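Local coordinates for WbbZ protein (Klebsiella pneumoniae subsp. pneumoniae NTUH-K2044, PDB 6X1L) that is of unknown function but, as a member of the polysaccharide pyruvyl transferase family, may transfer pyruvyl groups to sugars of a surface polysaccharide, at residues 76-81 / 105-110; 111-116 / 136-141; 124-129 / 251-256. All blocks are in the same frame, centred on the assembly; numbering follows the deposited sequence.

Interaction 1 of 3, residues 76-81 / 105-110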
loop_
_atom_site.group_PDB
_atom_site.type_symbol
_atom_site.label_atom_id
_atom_site.label_comp_id
_atom_site.label_asym_id
_atom_site.label_seq_id
_atom_site.Cartn_x
_atom_site.Cartn_y
_atom_site.Cartn_z
ATOM N N ASN A 76 15.270 -14.398 -0.433
ATOM C CA ASN A 76 15.425 -14.544 1.009
ATOM C C ASN A 76 16.487 -15.576 1.376
ATOM O O ASN A 76 17.086 -15.486 2.455
ATOM C CB ASN A 76 14.083 -14.914 1.645
ATOM C CG ASN A 76 14.094 -14.766 3.150
ATOM O OD1 ASN A 76 14.426 -15.704 3.874
ATOM N ND2 ASN A 76 13.726 -13.580 3.633
ATOM N N LEU A 77 16.743 -16.549 0.501
ATOM C CA LEU A 77 17.688 -17.631 0.791
ATOM C C LEU A 77 19.122 -17.150 0.561
ATOM O O LEU A 77 19.812 -17.549 -0.378
ATOM C CB LEU A 77 17.373 -18.853 -0.059
ATOM C CG LEU A 77 16.003 -19.482 0.181
ATOM C CD1 LEU A 77 15.791 -20.682 -0.724
ATOM C CD2 LEU A 77 15.866 -19.870 1.639
ATOM N N ILE A 78 19.573 -16.280 1.460
ATOM C CA ILE A 78 20.912 -15.704 1.392
ATOM C C ILE A 78 21.585 -15.905 2.741
ATOM O O ILE A 78 21.284 -15.187 3.703
ATOM C CB ILE A 78 20.888 -14.220 1.008
ATOM C CG1 ILE A 78 20.345 -14.064 -0.414
ATOM C CG2 ILE A 78 22.285 -13.623 1.128
ATOM C CD1 ILE A 78 20.287 -12.640 -0.892
ATOM N N GLU A 79 22.507 -16.866 2.806
ATOM C CA GLU A 79 23.192 -17.174 4.055
ATOM C C GLU A 79 24.032 -15.987 4.507
ATOM O O GLU A 79 24.709 -15.337 3.705
ATOM C CB GLU A 79 24.066 -18.419 3.880
ATOM C CG GLU A 79 24.756 -18.878 5.147
ATOM C CD GLU A 79 25.416 -20.234 4.992
ATOM O OE1 GLU A 79 25.776 -20.836 6.025
ATOM O OE2 GLU A 79 25.569 -20.698 3.841
ATOM N N GLY A 80 23.976 -15.698 5.805
ATOM C CA GLY A 80 24.588 -14.506 6.344
ATOM C C GLY A 80 23.729 -13.263 6.267
ATOM O O GLY A 80 24.142 -12.214 6.773
ATOM N N LEU A 81 22.549 -13.344 5.646
ATOM C CA LEU A 81 21.637 -12.209 5.552
ATOM C C LEU A 81 20.279 -12.551 6.163
ATOM O O LEU A 81 19.913 -11.964 7.182
ATOM C CB LEU A 81 21.477 -11.758 4.100
ATOM C CG LEU A 81 22.324 -10.572 3.637
ATOM C CD1 LEU A 81 21.743 -9.981 2.361
ATOM C CD2 LEU A 81 22.420 -9.517 4.728
ATOM N N THR A 105 16.857 -16.013 -6.139
ATOM C CA THR A 105 18.275 -15.727 -5.973
ATOM C C THR A 105 18.724 -16.395 -4.681
ATOM O O THR A 105 18.161 -16.129 -3.614
ATOM C CB THR A 105 18.536 -14.219 -5.930
ATOM O OG1 THR A 105 18.413 -13.669 -7.250
ATOM C CG2 THR A 105 19.928 -13.921 -5.387
ATOM N N ILE A 106 19.717 -17.276 -4.783
ATOM C CA ILE A 106 20.177 -18.093 -3.666
ATOM C C ILE A 106 21.670 -17.857 -3.486
ATOM O O ILE A 106 22.426 -17.858 -4.464
ATOM C CB ILE A 106 19.884 -19.586 -3.904
ATOM C CG1 ILE A 106 18.384 -19.810 -4.103
ATOM C CG2 ILE A 106 20.406 -20.429 -2.753
ATOM C CD1 ILE A 106 18.035 -21.227 -4.497
ATOM N N ARG A 107 22.093 -17.654 -2.242
ATOM C CA ARG A 107 23.503 -17.468 -1.915
ATOM C C ARG A 107 23.828 -18.317 -0.699
ATOM O O ARG A 107 23.190 -18.171 0.349
ATOM C CB ARG A 107 23.827 -15.996 -1.641
ATOM C CG ARG A 107 23.552 -15.055 -2.807
ATOM C CD ARG A 107 24.529 -15.277 -3.958
ATOM N NE ARG A 107 24.343 -14.294 -5.020
ATOM C CZ ARG A 107 23.601 -14.495 -6.105
ATOM N NH1 ARG A 107 22.980 -15.653 -6.283
ATOM N NH2 ARG A 107 23.478 -13.534 -7.013
ATOM N N GLY A 108 24.813 -19.204 -0.837
ATOM C CA GLY A 108 25.189 -20.012 0.303
ATOM C C GLY A 108 24.143 -21.069 0.608
ATOM O O GLY A 108 23.419 -21.543 -0.274
ATOM N N TYR A 109 24.058 -21.432 1.890
ATOM C CA TYR A 109 23.205 -22.531 2.343
ATOM C C TYR A 109 23.494 -23.807 1.554
ATOM O O TYR A 109 22.587 -24.536 1.144
ATOM C CB TYR A 109 21.728 -22.151 2.255
ATOM C CG TYR A 109 21.301 -21.101 3.260
ATOM C CD1 TYR A 109 21.733 -21.161 4.579
ATOM C CD2 TYR A 109 20.474 -20.049 2.889
ATOM C CE1 TYR A 109 21.346 -20.203 5.504
ATOM C CE2 TYR A 109 20.081 -19.088 3.807
ATOM C CZ TYR A 109 20.522 -19.171 5.112
ATOM O OH TYR A 109 20.137 -18.220 6.028
ATOM N N SER A 110 24.784 -24.079 1.339
ATOM C CA SER A 110 25.168 -25.246 0.551
ATOM C C SER A 110 24.769 -26.546 1.234
ATOM O O SER A 110 24.442 -27.524 0.552
ATOM C CB SER A 110 26.672 -25.223 0.275
ATOM O OG SER A 110 27.418 -25.082 1.471
#
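Glu79 lies across the face of the Tyr109 ring, its CB 3.6 Å from the ring centroid and 10° off the normal, a close CH-pi contact. With CG anti to the backbone N (chi1 -176°) and the chain extended beyond it, the carboxylate runs back over the ring edge to the Tyr109 backbone, its plane nearly parallel to the ring. There OE2 accepts from Tyr109 N at 2.6 Å, met from above the carboxylate plane. Tyr109 holds the N-cap position of helix 110-115, and its hydroxyl bonds to Tyr82 O while its ring stacks on His86. Both segments are loops that leave neighbouring strands, 67-71 and 98-104, of the parallel Rossmann-like sheet, and a single beta bridge between Ile78 and Arg107 ties them together. Arg107 N gives to Leu77 O (2.9 Å), in the carbonyl plane, and Glu79 N returns to Arg107 O at 2.9 Å. Leu77, the centre of an inverse gamma turn, also offers its side chain: CB lies 4.3 Å from Ile106 CG1 and 4.4 Å from Tyr109 CD2. On the other side of the bridge, Ile78 CG2 rests 4.0 Å from Arg107 CB, the two chains pointing the same way.

Interaction 2 of 3, residues 111-116 / 136-141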
loop_
_atom_site.group_PDB
_atom_site.type_symbol
_atom_site.label_atom_id
_atom_site.label_comp_id
_atom_site.label_asym_id
_atom_site.label_seq_id
_atom_site.Cartn_x
_atom_site.Cartn_y
_atom_site.Cartn_z
ATOM N N ASP A 111 24.787 -26.578 2.570
ATOM C CA ASP A 111 24.370 -27.777 3.290
ATOM C C ASP A 111 22.903 -28.103 3.035
ATOM O O ASP A 111 22.536 -29.280 2.948
ATOM C CB ASP A 111 24.628 -27.599 4.788
ATOM C CG ASP A 111 24.300 -28.847 5.595
ATOM O OD1 ASP A 111 24.295 -29.958 5.022
ATOM O OD2 ASP A 111 24.045 -28.715 6.812
ATOM N N LEU A 112 22.053 -27.082 2.901
ATOM C CA LEU A 112 20.632 -27.331 2.677
ATOM C C LEU A 112 20.385 -27.990 1.325
ATOM O O LEU A 112 19.570 -28.914 1.218
ATOM C CB LEU A 112 19.847 -26.024 2.781
ATOM C CG LEU A 112 18.334 -26.150 2.599
ATOM C CD1 LEU A 112 17.713 -26.916 3.758
ATOM C CD2 LEU A 112 17.691 -24.780 2.445
ATOM N N PHE A 113 21.081 -27.538 0.281
ATOM C CA PHE A 113 20.781 -28.020 -1.062
ATOM C C PHE A 113 21.492 -29.329 -1.382
ATOM O O PHE A 113 20.972 -30.128 -2.168
ATOM C CB PHE A 113 21.119 -26.939 -2.088
ATOM C CG PHE A 113 20.208 -25.749 -2.011
ATOM C CD1 PHE A 113 18.983 -25.757 -2.659
ATOM C CD2 PHE A 113 20.559 -24.637 -1.263
ATOM C CE1 PHE A 113 18.131 -24.668 -2.576
ATOM C CE2 PHE A 113 19.710 -23.544 -1.177
ATOM C CZ PHE A 113 18.497 -23.561 -1.835
ATOM N N ILE A 114 22.658 -29.578 -0.781
ATOM C CA ILE A 114 23.331 -30.858 -0.993
ATOM C C ILE A 114 22.558 -31.987 -0.322
ATOM O O ILE A 114 22.366 -33.058 -0.907
ATOM C CB ILE A 114 24.786 -30.787 -0.496
ATOM C CG1 ILE A 114 25.609 -29.874 -1.405
ATOM C CG2 ILE A 114 25.405 -32.185 -0.416
ATOM C CD1 ILE A 114 26.961 -29.495 -0.841
ATOM N N ASN A 115 22.084 -31.765 0.904
ATOM C CA ASN A 115 21.437 -32.831 1.661
ATOM C C ASN A 115 19.966 -33.025 1.312
ATOM O O ASN A 115 19.355 -33.978 1.809
ATOM C CB ASN A 115 21.585 -32.569 3.162
ATOM C CG ASN A 115 22.963 -32.932 3.680
ATOM O OD1 ASN A 115 23.565 -33.913 3.241
ATOM N ND2 ASN A 115 23.471 -32.142 4.616
ATOM N N ASN A 116 19.382 -32.167 0.474
ATOM C CA ASN A 116 17.989 -32.312 0.067
ATOM C C ASN A 116 17.863 -32.361 -1.451
ATOM O O ASN A 116 16.827 -31.983 -2.007
ATOM C CB ASN A 116 17.129 -31.181 0.635
ATOM C CG ASN A 116 17.213 -31.086 2.145
ATOM O OD1 ASN A 116 16.584 -31.864 2.863
ATOM N ND2 ASN A 116 17.993 -30.131 2.637
ATOM N N LEU A 136 26.498 -27.752 -7.318
ATOM C CA LEU A 136 26.196 -28.682 -6.236
ATOM C C LEU A 136 25.659 -30.009 -6.755
ATOM O O LEU A 136 24.952 -30.716 -6.024
ATOM C CB LEU A 136 25.212 -28.045 -5.249
ATOM C CG LEU A 136 25.651 -26.719 -4.641
ATOM C CD1 LEU A 136 24.606 -26.172 -3.676
ATOM C CD2 LEU A 136 26.987 -26.892 -3.948
ATOM N N ASN A 137 25.967 -30.342 -8.011
ATOM C CA ASN A 137 25.587 -31.582 -8.680
ATOM C C ASN A 137 24.098 -31.663 -8.999
ATOM O O ASN A 137 23.586 -32.752 -9.271
ATOM C CB ASN A 137 26.026 -32.805 -7.870
ATOM C CG ASN A 137 26.763 -33.820 -8.714
ATOM O OD1 ASN A 137 27.232 -33.512 -9.813
ATOM N ND2 ASN A 137 26.879 -35.034 -8.202
ATOM N N TYR A 138 23.387 -30.538 -8.984
ATOM C CA TYR A 138 22.031 -30.523 -9.509
ATOM C C TYR A 138 22.059 -30.661 -11.025
ATOM O O TYR A 138 22.978 -30.188 -11.697
ATOM C CB TYR A 138 21.308 -29.231 -9.106
ATOM C CG TYR A 138 20.754 -29.277 -7.708
ATOM C CD1 TYR A 138 21.596 -29.218 -6.605
ATOM C CD2 TYR A 138 19.387 -29.374 -7.489
ATOM C CE1 TYR A 138 21.093 -29.259 -5.320
ATOM C CE2 TYR A 138 18.870 -29.410 -6.206
ATOM C CZ TYR A 138 19.727 -29.352 -5.126
ATOM O OH TYR A 138 19.217 -29.394 -3.849
ATOM N N GLU A 139 21.028 -31.307 -11.569
ATOM C CA GLU A 139 21.030 -31.662 -12.982
ATOM C C GLU A 139 20.174 -30.685 -13.768
ATOM O O GLU A 139 18.947 -30.672 -13.585
ATOM C CB GLU A 139 20.522 -33.085 -13.179
ATOM C CG GLU A 139 20.372 -33.485 -14.631
ATOM C CD GLU A 139 20.447 -34.983 -14.822
ATOM O OE1 GLU A 139 20.713 -35.695 -13.828
ATOM O OE2 GLU A 139 20.243 -35.449 -15.962
ATOM N N PRO A 140 20.761 -29.874 -14.650
ATOM C CA PRO A 140 19.962 -28.906 -15.412
ATOM C C PRO A 140 18.850 -29.588 -16.190
ATOM O O PRO A 140 19.031 -30.672 -16.748
ATOM C CB PRO A 140 20.988 -28.254 -16.346
ATOM C CG PRO A 140 22.292 -28.433 -15.649
ATOM C CD PRO A 140 22.197 -29.763 -14.956
ATOM N N ASN A 141 17.687 -28.940 -16.206
ATOM C CA ASN A 141 16.464 -29.390 -16.867
ATOM C C ASN A 141 15.838 -30.612 -16.206
ATOM O O ASN A 141 14.924 -31.219 -16.784
ATOM C CB ASN A 141 16.684 -29.649 -18.361
ATOM C CG ASN A 141 16.782 -28.361 -19.158
ATOM O OD1 ASN A 141 16.231 -27.331 -18.763
ATOM N ND2 ASN A 141 17.482 -28.412 -20.282
#
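Phe113 and Tyr138 both hold CG beside the backbone N and anti to the carbonyl carbon, with chi1 at -69° and -81°. This common torsion carries the tyrosine out toward helix 110-115, and swings the phenylalanine ring off to one side so that the two side chains cross at about a right angle. The contact belongs to successive beta-alpha-beta units of the parallel, Rossmann-like sheet: helix 110-115 connects strands 98-104 and 120-124, while the loop at 136-141 leads from the next helix, 127-135, into strand 144-146.

Two side chains of the loop, one aliphatic and one aromatic, meet the helix. Leu136, directly after helix 127-135, divides its branches between two neighbours: CD1 packs 3.9 Å from Phe113 CB, and CD2 lies 4.1 Å from Ile114 CD1 at the more exposed margin. Leu136 and Tyr138, two residues apart, both direct CB toward the helix. Beyond this pair, Tyr138 packs on Phe120 and Val122 of strand 120-124 and on Ile133 of helix 127-135, and the Phe113 ring meets Phe120 with the planes inclined. This packing probably restricts the tyrosine ring and keeps the hydroxyl directed at the last turn of helix 110-115. Within this buried setting the hydroxyl is satisfied by the helix backbone: Tyr138 OH donates to Phe113 O at 2.5 Å. It approaches that oxygen well off the C=O direction, at 122°, and slightly tilted from the carbonyl plane. The same OH also sits in the plane of the Phe113 ring, at its edge, 3.8 Å from CD1.

Interaction 3 of 3, residues 124-129 / 251-256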
loop_
_atom_site.group_PDB
_atom_site.type_symbol
_atom_site.label_atom_id
_atom_site.label_comp_id
_atom_site.label_asym_id
_atom_site.label_seq_id
_atom_site.Cartn_x
_atom_site.Cartn_y
_atom_site.Cartn_z
ATOM N N CYS A 124 16.007 -20.806 -10.821
ATOM C CA CYS A 124 16.947 -19.721 -10.589
ATOM C C CYS A 124 16.610 -18.553 -11.505
ATOM O O CYS A 124 16.353 -18.744 -12.700
ATOM C CB CYS A 124 18.381 -20.191 -10.839
ATOM S SG CYS A 124 18.737 -21.810 -10.106
ATOM N N ARG A 125 16.614 -17.342 -10.949
ATOM C CA ARG A 125 16.232 -16.162 -11.710
ATOM C C ARG A 125 17.427 -15.405 -12.280
ATOM O O ARG A 125 17.244 -14.324 -12.850
ATOM C CB ARG A 125 15.367 -15.229 -10.852
ATOM C CG ARG A 125 16.071 -14.594 -9.669
ATOM C CD ARG A 125 15.075 -13.755 -8.854
ATOM N NE ARG A 125 15.732 -13.020 -7.780
ATOM C CZ ARG A 125 15.089 -12.270 -6.891
ATOM N NH1 ARG A 125 13.767 -12.166 -6.942
ATOM N NH2 ARG A 125 15.765 -11.632 -5.946
ATOM N N GLU A 126 18.640 -15.938 -12.144
ATOM C CA GLU A 126 19.801 -15.369 -12.822
ATOM C C GLU A 126 20.898 -16.425 -12.905
ATOM O O GLU A 126 20.782 -17.519 -12.351
ATOM C CB GLU A 126 20.303 -14.092 -12.134
ATOM C CG GLU A 126 19.949 -13.962 -10.653
ATOM C CD GLU A 126 20.867 -14.761 -9.756
ATOM O OE1 GLU A 126 21.878 -15.300 -10.264
ATOM O OE2 GLU A 126 20.579 -14.845 -8.542
ATOM N N ASN A 127 21.979 -16.064 -13.606
ATOM C CA ASN A 127 23.021 -17.026 -13.969
ATOM C C ASN A 127 23.917 -17.396 -12.796
ATOM O O ASN A 127 24.515 -18.480 -12.797
ATOM C CB ASN A 127 23.880 -16.461 -15.100
ATOM C CG ASN A 127 23.308 -16.754 -16.466
ATOM O OD1 ASN A 127 22.915 -17.882 -16.759
ATOM N ND2 ASN A 127 23.259 -15.733 -17.315
ATOM N N ILE A 128 24.062 -16.504 -11.815
ATOM C CA ILE A 128 24.932 -16.792 -10.680
ATOM C C ILE A 128 24.317 -17.877 -9.809
ATOM O O ILE A 128 24.996 -18.824 -9.395
ATOM C CB ILE A 128 25.213 -15.509 -9.878
ATOM C CG1 ILE A 128 25.925 -14.482 -10.759
ATOM C CG2 ILE A 128 26.045 -15.833 -8.643
ATOM C CD1 ILE A 128 26.414 -13.268 -10.008
ATOM N N THR A 129 23.018 -17.765 -9.530
ATOM C CA THR A 129 22.328 -18.809 -8.779
ATOM C C THR A 129 22.293 -20.117 -9.563
ATOM O O THR A 129 22.495 -21.195 -8.992
ATOM C CB THR A 129 20.912 -18.348 -8.427
ATOM O OG1 THR A 129 20.989 -17.231 -7.535
ATOM C CG2 THR A 129 20.130 -19.464 -7.752
ATOM N N ASN A 251 21.322 -7.414 -7.364
ATOM C CA ASN A 251 20.765 -6.605 -8.443
ATOM C C ASN A 251 21.475 -6.877 -9.766
ATOM O O ASN A 251 20.822 -7.083 -10.797
ATOM C CB ASN A 251 20.852 -5.119 -8.084
ATOM C CG ASN A 251 19.899 -4.730 -6.966
ATOM O OD1 ASN A 251 19.036 -5.513 -6.571
ATOM N ND2 ASN A 251 20.043 -3.506 -6.462
ATOM N N GLU A 252 22.810 -6.892 -9.755
ATOM C CA GLU A 252 23.563 -6.996 -11.003
ATOM C C GLU A 252 23.253 -8.291 -11.749
ATOM O O GLU A 252 23.160 -8.295 -12.983
ATOM C CB GLU A 252 25.063 -6.884 -10.721
ATOM C CG GLU A 252 25.923 -6.827 -11.982
ATOM C CD GLU A 252 27.405 -6.653 -11.687
ATOM O OE1 GLU A 252 27.753 -6.383 -10.518
ATOM O OE2 GLU A 252 28.221 -6.789 -12.624
ATOM N N ALA A 253 23.078 -9.400 -11.022
ATOM C CA ALA A 253 22.853 -10.680 -11.687
ATOM C C ALA A 253 21.487 -10.730 -12.363
ATOM O O ALA A 253 21.352 -11.287 -13.458
ATOM C CB ALA A 253 23.002 -11.831 -10.691
ATOM N N VAL A 254 20.457 -10.163 -11.731
ATOM C CA VAL A 254 19.145 -10.143 -12.371
ATOM C C VAL A 254 19.161 -9.206 -13.575
ATOM O O VAL A 254 18.531 -9.483 -14.604
ATOM C CB VAL A 254 18.052 -9.758 -11.356
ATOM C CG1 VAL A 254 16.704 -9.620 -12.048
ATOM C CG2 VAL A 254 17.964 -10.796 -10.243
ATOM N N TYR A 255 19.893 -8.093 -13.471
ATOM C CA TYR A 255 19.994 -7.160 -14.588
ATOM C C TYR A 255 20.630 -7.820 -15.804
ATOM O O TYR A 255 20.135 -7.684 -16.929
ATOM C CB TYR A 255 20.801 -5.926 -14.179
ATOM C CG TYR A 255 21.134 -5.033 -15.354
ATOM C CD1 TYR A 255 20.217 -4.093 -15.818
ATOM C CD2 TYR A 255 22.352 -5.138 -16.011
ATOM C CE1 TYR A 255 20.513 -3.280 -16.898
ATOM C CE2 TYR A 255 22.654 -4.331 -17.092
ATOM C CZ TYR A 255 21.732 -3.403 -17.531
ATOM O OH TYR A 255 22.028 -2.595 -18.605
ATOM N N ASN A 256 21.745 -8.527 -15.597
ATOM C CA ASN A 256 22.451 -9.139 -16.718
ATOM C C ASN A 256 21.611 -10.212 -17.398
ATOM O O ASN A 256 21.698 -10.380 -18.618
ATOM C CB ASN A 256 23.784 -9.725 -16.247
ATOM C CG ASN A 256 24.810 -8.655 -15.923
ATOM O OD1 ASN A 256 24.832 -7.591 -16.542
ATOM N ND2 ASN A 256 25.668 -8.933 -14.949
#
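Ala253 and Val254 of helix 250-259 press on Glu126, just ahead of helix 127-135. Glu126 meets the helix with its aliphatic part: CB lies 3.3 Å from Ala253 O, and CG reaches both Ala253 CB and, at 3.8 Å, Val254 CG2. The Ala253 methyl is covered from two directions, since Ile128 CD1 also closes on its CB at 3.8 Å. Val254 CG2, placed anti to the carbonyl carbon, also touches NE of Arg125 (4.0 Å), whose extended chain passes it obliquely. These meetings are all van der Waals packing. The backbones come close here, the CA atoms of Glu126 and Val254 being 5.3 Å apart, consistent with the short side chain of Ala253.

What holds Glu126 in place lies behind this layer. It is the N-cap residue of helix 127-135, and its chain, bent at chi2 (80°), folds the carboxylate back over the first turn. Thr129 N donates to OE1 at 2.8 Å, nearly straight (168°), on the syn side but 27° out of the carboxylate plane, while Thr129 OG1 donates to OE2 at 2.6 Å from above that plane. OE2 has a further partner in Thr105 OG1. With the helix start and a weak, long ion pair to Arg107 close by, the negative charge is probably stabilised in these buried surroundings. The same Thr105 OG1 also takes a bond from Arg125 NE, and Arg125 NH1 forms a salt bridge with Asp149.

The arrangement joins the two Rossmann-like halves expected of a GT-B-type protein. Segment 124-129 runs from the end of strand 120-124 in the six-stranded sheet into helix 127-135; helix 250-259 precedes strand 266-268 of the four-stranded sheet, and Leu228 of helix 228-236 packs on both Arg125 and Val254.

Interaction 3 is the buried contact and joins elements of the two parallel-sheet halves through van der Waals packing, partly by aliphatic portions of charged side chains, whereas interactions 1 and 2 are partly buried and stay within the six-stranded half. Interaction 1 ties two loops by backbone bonds and a carboxylate; interaction 2, farthest from the chain's centre, sets a helix against a loop with one hydroxyl bond and aliphatic contacts. Ile106 and Leu77 pack on Phe113, so interactions 1 and 2 share a hydrophobic border. The border between interactions 1 and 3 is largely polar: Thr105 bonds to both Arg125 and Glu126. Interactions 2 and 3 do not touch, although helix 127-135 runs between them.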